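Local coordinates for protein metal-bound toxin (Helicobacter pylori, PDB 4NRN) that binds two zinc ions and, as a RelE-family toxin of the YafQ subfamily in a toxin-antitoxin system, probably cleaves RNA, at residues A[43-56]-A[59-71]. Residues are numbered along the deposited sequence; the frame is centred on the assembly and turned at random.
With ZN (zinc ion), chain C.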
loop_
_atom_site.group_PDB
_atom_site.type_symbol
_atom_site.label_atom_id
_atom_site.label_comp_id
_atom_site.label_asym_id
_atom_site.label_seq_id
_atom_site.Cartn_x
_atom_site.Cartn_y
_atom_site.Cartn_z
ATOM N N LYS A 43 -6.960 9.369 -9.103
ATOM C CA LYS A 43 -7.372 9.472 -7.711
ATOM C C LYS A 43 -6.230 9.105 -6.772
ATOM O O LYS A 43 -5.984 9.782 -5.770
ATOM C CB LYS A 43 -8.574 8.549 -7.463
ATOM C CG LYS A 43 -9.350 8.845 -6.186
ATOM C CD LYS A 43 -10.773 8.293 -6.254
ATOM C CE LYS A 43 -11.682 8.961 -5.221
ATOM N NZ LYS A 43 -13.133 8.674 -5.446
ATOM N N TYR A 44 -5.519 8.038 -7.121
ATOM C CA TYR A 44 -4.609 7.395 -6.189
ATOM C C TYR A 44 -3.200 7.972 -6.265
ATOM O O TYR A 44 -2.338 7.442 -6.963
ATOM C CB TYR A 44 -4.616 5.869 -6.397
ATOM C CG TYR A 44 -6.020 5.279 -6.444
ATOM C CD1 TYR A 44 -6.969 5.610 -5.478
ATOM C CD2 TYR A 44 -6.395 4.404 -7.453
ATOM C CE1 TYR A 44 -8.248 5.087 -5.519
ATOM C CE2 TYR A 44 -7.663 3.876 -7.501
ATOM C CZ TYR A 44 -8.591 4.218 -6.533
ATOM O OH TYR A 44 -9.869 3.689 -6.588
ATOM N N LYS A 45 -2.989 9.067 -5.540
ATOM C CA LYS A 45 -1.703 9.735 -5.498
ATOM C C LYS A 45 -0.609 8.775 -5.018
ATOM O O LYS A 45 -0.783 8.041 -4.037
ATOM C CB LYS A 45 -1.788 11.007 -4.647
ATOM C CG LYS A 45 -2.573 12.130 -5.335
ATOM C CD LYS A 45 -2.930 13.267 -4.382
ATOM C CE LYS A 45 -3.809 14.314 -5.070
ATOM N NZ LYS A 45 -4.334 15.358 -4.135
ATOM N N ASP A 46 0.507 8.775 -5.743
ATOM C CA ASP A 46 1.561 7.787 -5.554
ATOM C C ASP A 46 2.926 8.442 -5.672
ATOM O O ASP A 46 3.265 9.011 -6.712
ATOM C CB ASP A 46 1.438 6.695 -6.616
ATOM C CG ASP A 46 2.417 5.577 -6.406
ATOM O OD1 ASP A 46 2.242 4.822 -5.428
ATOM O OD2 ASP A 46 3.357 5.444 -7.215
ATOM N N HIS A 47 3.718 8.360 -4.614
ATOM C CA HIS A 47 5.046 8.931 -4.658
ATOM C C HIS A 47 5.942 8.167 -3.695
ATOM O O HIS A 47 5.459 7.435 -2.838
ATOM C CB HIS A 47 4.997 10.415 -4.281
ATOM C CG HIS A 47 4.387 10.660 -2.943
ATOM N ND1 HIS A 47 5.110 10.592 -1.772
ATOM C CD2 HIS A 47 3.109 10.920 -2.582
ATOM C CE1 HIS A 47 4.308 10.828 -0.748
ATOM N NE2 HIS A 47 3.088 11.024 -1.214
ATOM N N PRO A 48 7.259 8.323 -3.846
ATOM C CA PRO A 48 8.174 7.724 -2.875
ATOM C C PRO A 48 7.970 8.313 -1.487
ATOM O O PRO A 48 7.503 9.453 -1.350
ATOM C CB PRO A 48 9.554 8.122 -3.410
ATOM C CG PRO A 48 9.352 8.294 -4.871
ATOM C CD PRO A 48 7.973 8.871 -5.014
ATOM N N LEU A 49 8.302 7.532 -0.465
ATOM C CA LEU A 49 8.341 8.048 0.894
ATOM C C LEU A 49 9.641 8.806 1.123
ATOM O O LEU A 49 10.713 8.198 1.189
ATOM C CB LEU A 49 8.239 6.907 1.903
ATOM C CG LEU A 49 6.848 6.605 2.445
ATOM C CD1 LEU A 49 6.939 5.581 3.563
ATOM C CD2 LEU A 49 6.205 7.892 2.938
ATOM N N LYS A 50 9.552 10.131 1.218
ATOM C CA LYS A 50 10.702 10.925 1.628
ATOM C C LYS A 50 10.912 10.648 3.106
ATOM O O LYS A 50 9.969 10.731 3.898
ATOM C CB LYS A 50 10.460 12.419 1.399
ATOM C CG LYS A 50 11.664 13.285 1.748
ATOM C CD LYS A 50 11.256 14.633 2.347
ATOM C CE LYS A 50 11.111 15.727 1.295
ATOM N NZ LYS A 50 9.986 15.506 0.340
ATOM N N GLY A 51 12.136 10.301 3.482
ATOM C CA GLY A 51 12.406 9.914 4.852
ATOM C C GLY A 51 12.581 8.414 4.962
ATOM O O GLY A 51 13.084 7.909 5.959
ATOM N N GLY A 52 12.147 7.697 3.933
ATOM C CA GLY A 52 12.469 6.291 3.804
ATOM C C GLY A 52 13.666 6.149 2.882
ATOM O O GLY A 52 13.521 6.255 1.663
ATOM N N LEU A 53 14.846 5.932 3.468
ATOM C CA LEU A 53 16.091 5.742 2.715
ATOM C C LEU A 53 16.108 4.401 1.974
ATOM O O LEU A 53 17.065 4.066 1.266
ATOM C CB LEU A 53 17.305 5.842 3.635
ATOM C CG LEU A 53 17.596 7.211 4.254
ATOM C CD1 LEU A 53 18.985 7.226 4.891
ATOM C CD2 LEU A 53 17.458 8.329 3.222
ATOM N N LYS A 54 15.041 3.631 2.161
ATOM C CA LYS A 54 14.808 2.411 1.399
ATOM C C LYS A 54 13.596 2.717 0.522
ATOM O O LYS A 54 12.701 3.447 0.951
ATOM C CB LYS A 54 14.532 1.233 2.339
ATOM C CG LYS A 54 15.174 1.355 3.735
ATOM C CD LYS A 54 16.665 1.699 3.699
ATOM C CE LYS A 54 17.558 0.469 3.553
ATOM N NZ LYS A 54 19.014 0.822 3.615
ATOM N N ASP A 55 13.572 2.188 -0.701
ATOM C CA ASP A 55 12.577 2.610 -1.690
ATOM C C ASP A 55 11.118 2.311 -1.318
ATOM O O ASP A 55 10.403 1.624 -2.046
ATOM C CB ASP A 55 12.910 2.088 -3.099
ATOM C CG ASP A 55 12.957 0.572 -3.178
ATOM O OD1 ASP A 55 12.325 -0.094 -2.335
ATOM O OD2 ASP A 55 13.627 0.049 -4.097
ATOM N N PHE A 56 10.686 2.852 -0.182
ATOM C CA PHE A 56 9.284 2.842 0.203
ATOM C C PHE A 56 8.500 3.847 -0.639
ATOM O O PHE A 56 8.975 4.949 -0.901
ATOM C CB PHE A 56 9.118 3.196 1.684
ATOM C CG PHE A 56 9.400 2.060 2.623
ATOM C CD1 PHE A 56 9.418 0.751 2.172
ATOM C CD2 PHE A 56 9.611 2.301 3.968
ATOM C CE1 PHE A 56 9.666 -0.294 3.037
ATOM C CE2 PHE A 56 9.854 1.257 4.844
ATOM C CZ PHE A 56 9.883 -0.039 4.374
ATOM N N CYS A 59 0.915 5.301 -1.427
ATOM C CA CYS A 59 -0.245 5.408 -2.295
ATOM C C CYS A 59 -1.436 5.901 -1.494
ATOM O O CYS A 59 -1.692 5.426 -0.390
ATOM C CB CYS A 59 -0.583 4.054 -2.939
ATOM S SG CYS A 59 -1.809 4.245 -4.218
ATOM N N HIS A 60 -2.156 6.860 -2.058
ATOM C CA HIS A 60 -3.331 7.409 -1.408
ATOM C C HIS A 60 -4.591 6.655 -1.839
ATOM O O HIS A 60 -5.152 6.941 -2.891
ATOM C CB HIS A 60 -3.439 8.901 -1.724
ATOM C CG HIS A 60 -2.422 9.737 -1.012
ATOM N ND1 HIS A 60 -2.756 10.627 -0.011
ATOM C CD2 HIS A 60 -1.075 9.805 -1.134
ATOM C CE1 HIS A 60 -1.663 11.211 0.442
ATOM N NE2 HIS A 60 -0.628 10.729 -0.223
ATOM N N LEU A 61 -5.011 5.677 -1.035
ATOM C CA LEU A 61 -6.242 4.929 -1.290
ATOM C C LEU A 61 -7.438 5.846 -1.056
ATOM O O LEU A 61 -8.480 5.752 -1.720
ATOM C CB LEU A 61 -6.320 3.701 -0.381
ATOM C CG LEU A 61 -5.707 2.407 -0.919
ATOM C CD1 LEU A 61 -4.273 2.648 -1.315
ATOM C CD2 LEU A 61 -5.819 1.273 0.098
ATOM N N LYS A 62 -7.265 6.720 -0.077
ATOM C CA LYS A 62 -8.133 7.856 0.149
ATOM C C LYS A 62 -7.176 8.964 0.576
ATOM O O LYS A 62 -6.090 8.673 1.068
ATOM C CB LYS A 62 -9.150 7.541 1.246
ATOM C CG LYS A 62 -10.067 6.355 0.930
ATOM C CD LYS A 62 -11.026 6.060 2.080
ATOM C CE LYS A 62 -11.688 4.696 1.923
ATOM N NZ LYS A 62 -12.496 4.306 3.119
ATOM N N PRO A 63 -7.548 10.235 0.370
ATOM C CA PRO A 63 -6.580 11.305 0.652
ATOM C C PRO A 63 -5.876 11.190 2.014
ATOM O O PRO A 63 -4.756 11.690 2.146
ATOM C CB PRO A 63 -7.428 12.575 0.555
ATOM C CG PRO A 63 -8.502 12.205 -0.433
ATOM C CD PRO A 63 -8.821 10.762 -0.153
ATOM N N ASP A 64 -6.495 10.538 2.998
ATOM C CA ASP A 64 -5.775 10.180 4.230
ATOM C C ASP A 64 -5.956 8.709 4.673
ATOM O O ASP A 64 -6.112 8.424 5.857
ATOM C CB ASP A 64 -6.082 11.153 5.378
ATOM C CG ASP A 64 -5.027 11.108 6.482
ATOM O OD1 ASP A 64 -3.925 10.580 6.229
ATOM O OD2 ASP A 64 -5.292 11.596 7.605
ATOM N N LEU A 65 -5.943 7.793 3.705
ATOM C CA LEU A 65 -5.724 6.366 3.962
ATOM C C LEU A 65 -4.611 5.886 3.036
ATOM O O LEU A 65 -4.824 5.682 1.838
ATOM C CB LEU A 65 -6.981 5.524 3.733
ATOM C CG LEU A 65 -6.713 4.008 3.745
ATOM C CD1 LEU A 65 -6.461 3.496 5.155
ATOM C CD2 LEU A 65 -7.852 3.228 3.101
ATOM N N LEU A 66 -3.429 5.710 3.615
ATOM C CA LEU A 66 -2.199 5.437 2.878
ATOM C C LEU A 66 -1.831 3.951 2.826
ATOM O O LEU A 66 -1.934 3.227 3.821
ATOM C CB LEU A 66 -1.048 6.235 3.505
ATOM C CG LEU A 66 -1.415 7.682 3.863
ATOM C CD1 LEU A 66 -0.279 8.398 4.602
ATOM C CD2 LEU A 66 -1.851 8.454 2.608
ATOM N N LEU A 67 -1.416 3.506 1.646
ATOM C CA LEU A 67 -0.824 2.189 1.472
ATOM C C LEU A 67 0.667 2.410 1.306
ATOM O O LEU A 67 1.106 2.921 0.270
ATOM C CB LEU A 67 -1.362 1.534 0.200
ATOM C CG LEU A 67 -1.200 0.031 -0.077
ATOM C CD1 LEU A 67 -1.283 -0.209 -1.585
ATOM C CD2 LEU A 67 0.072 -0.572 0.490
ATOM N N VAL A 68 1.447 2.055 2.321
ATOM C CA VAL A 68 2.894 2.144 2.199
ATOM C C VAL A 68 3.411 0.802 1.713
ATOM O O VAL A 68 3.153 -0.235 2.327
ATOM C CB VAL A 68 3.565 2.561 3.514
ATOM C CG1 VAL A 68 5.075 2.607 3.343
ATOM C CG2 VAL A 68 3.038 3.924 3.957
ATOM N N TYR A 69 4.111 0.819 0.584
ATOM C CA TYR A 69 4.536 -0.423 -0.042
ATOM C C TYR A 69 5.939 -0.299 -0.560
ATOM O O TYR A 69 6.486 0.798 -0.675
ATOM C CB TYR A 69 3.610 -0.810 -1.198
ATOM C CG TYR A 69 3.670 0.142 -2.374
ATOM C CD1 TYR A 69 4.568 -0.059 -3.417
ATOM C CD2 TYR A 69 2.829 1.254 -2.433
ATOM C CE1 TYR A 69 4.616 0.814 -4.485
ATOM C CE2 TYR A 69 2.876 2.133 -3.495
ATOM C CZ TYR A 69 3.770 1.907 -4.522
ATOM O OH TYR A 69 3.813 2.789 -5.582
ATOM N N GLN A 70 6.518 -1.444 -0.882
ATOM C CA GLN A 70 7.887 -1.491 -1.341
ATOM C C GLN A 70 7.927 -2.504 -2.455
ATOM O O GLN A 70 7.482 -3.631 -2.279
ATOM C CB GLN A 70 8.801 -1.916 -0.195
ATOM C CG GLN A 70 10.274 -1.812 -0.532
ATOM C CD GLN A 70 11.156 -2.479 0.498
ATOM O OE1 GLN A 70 10.676 -3.010 1.503
ATOM N NE2 GLN A 70 12.459 -2.457 0.255
ATOM N N ILE A 71 8.422 -2.105 -3.618
ATOM C CA ILE A 71 8.655 -3.086 -4.662
ATOM C C ILE A 71 10.073 -3.596 -4.544
ATOM O O ILE A 71 11.022 -2.807 -4.533
ATOM C CB ILE A 71 8.435 -2.524 -6.084
ATOM C CG1 ILE A 71 6.958 -2.197 -6.325
ATOM C CG2 ILE A 71 8.913 -3.527 -7.127
ATOM C CD1 ILE A 71 6.624 -1.991 -7.795
HETATM ZN ZN ZN C . 1.276 11.180 0.116
HETATM O O HOH W 1 -6.768 9.653 -2.781
#
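His-47 and His-60 meet rim to rim at a zinc ion, which His-47 NE2 binds at 2.2 Å and His-60 NE2 at 2.0 Å. Their ring planes are inclined at 42°; each ring aims its NE2 at the shared metal, and neither lies over the other. Glu-58 adds a third ligand. The far nitrogens help to fix the ring rotations: His-47 ND1 donates to Pro-48 O at 2.7 Å, and His-60 ND1 donates to Pro-63 O, almost within the imidazole plane but from above the carbonyl plane. Leu-66 CD2 covers one face of the His-60 ring toward its rim.

On the other face of the sheet, Tyr-69 OH donates to Asp-46 OD1 at 2.6 Å. Carboxylate and ring are nearly coplanar, 9° apart, and OD1 receives the hydroxyl on its syn lone pair. With CG anti to the backbone N (chi1 -175°), Asp-46 extends its carboxylate to Tyr-69, while OD2 forms a salt bridge with Arg-57. Between the backbones, His-60 N donates to Lys-45 O at 2.7 Å in the carbonyl plane, and a water links Lys-43 O with His-60 O.

Farther along, Leu-49 CD1 packs crosswise on Val-68 CG1 at 3.5 Å, and Gln-70 CB lies in plane at the Phe-56 ring edge, the amide turned almost perpendicular to the ring.

Strand 46-48, outermost in the sheet, forms a beta hairpin with 56-60, which separates it from 65-72. Helix 24-35 covers Tyr-44, Cys-59 and Tyr-69, while His-86, a ligand of the second zinc ion and the predicted proton donor, lies near His-60.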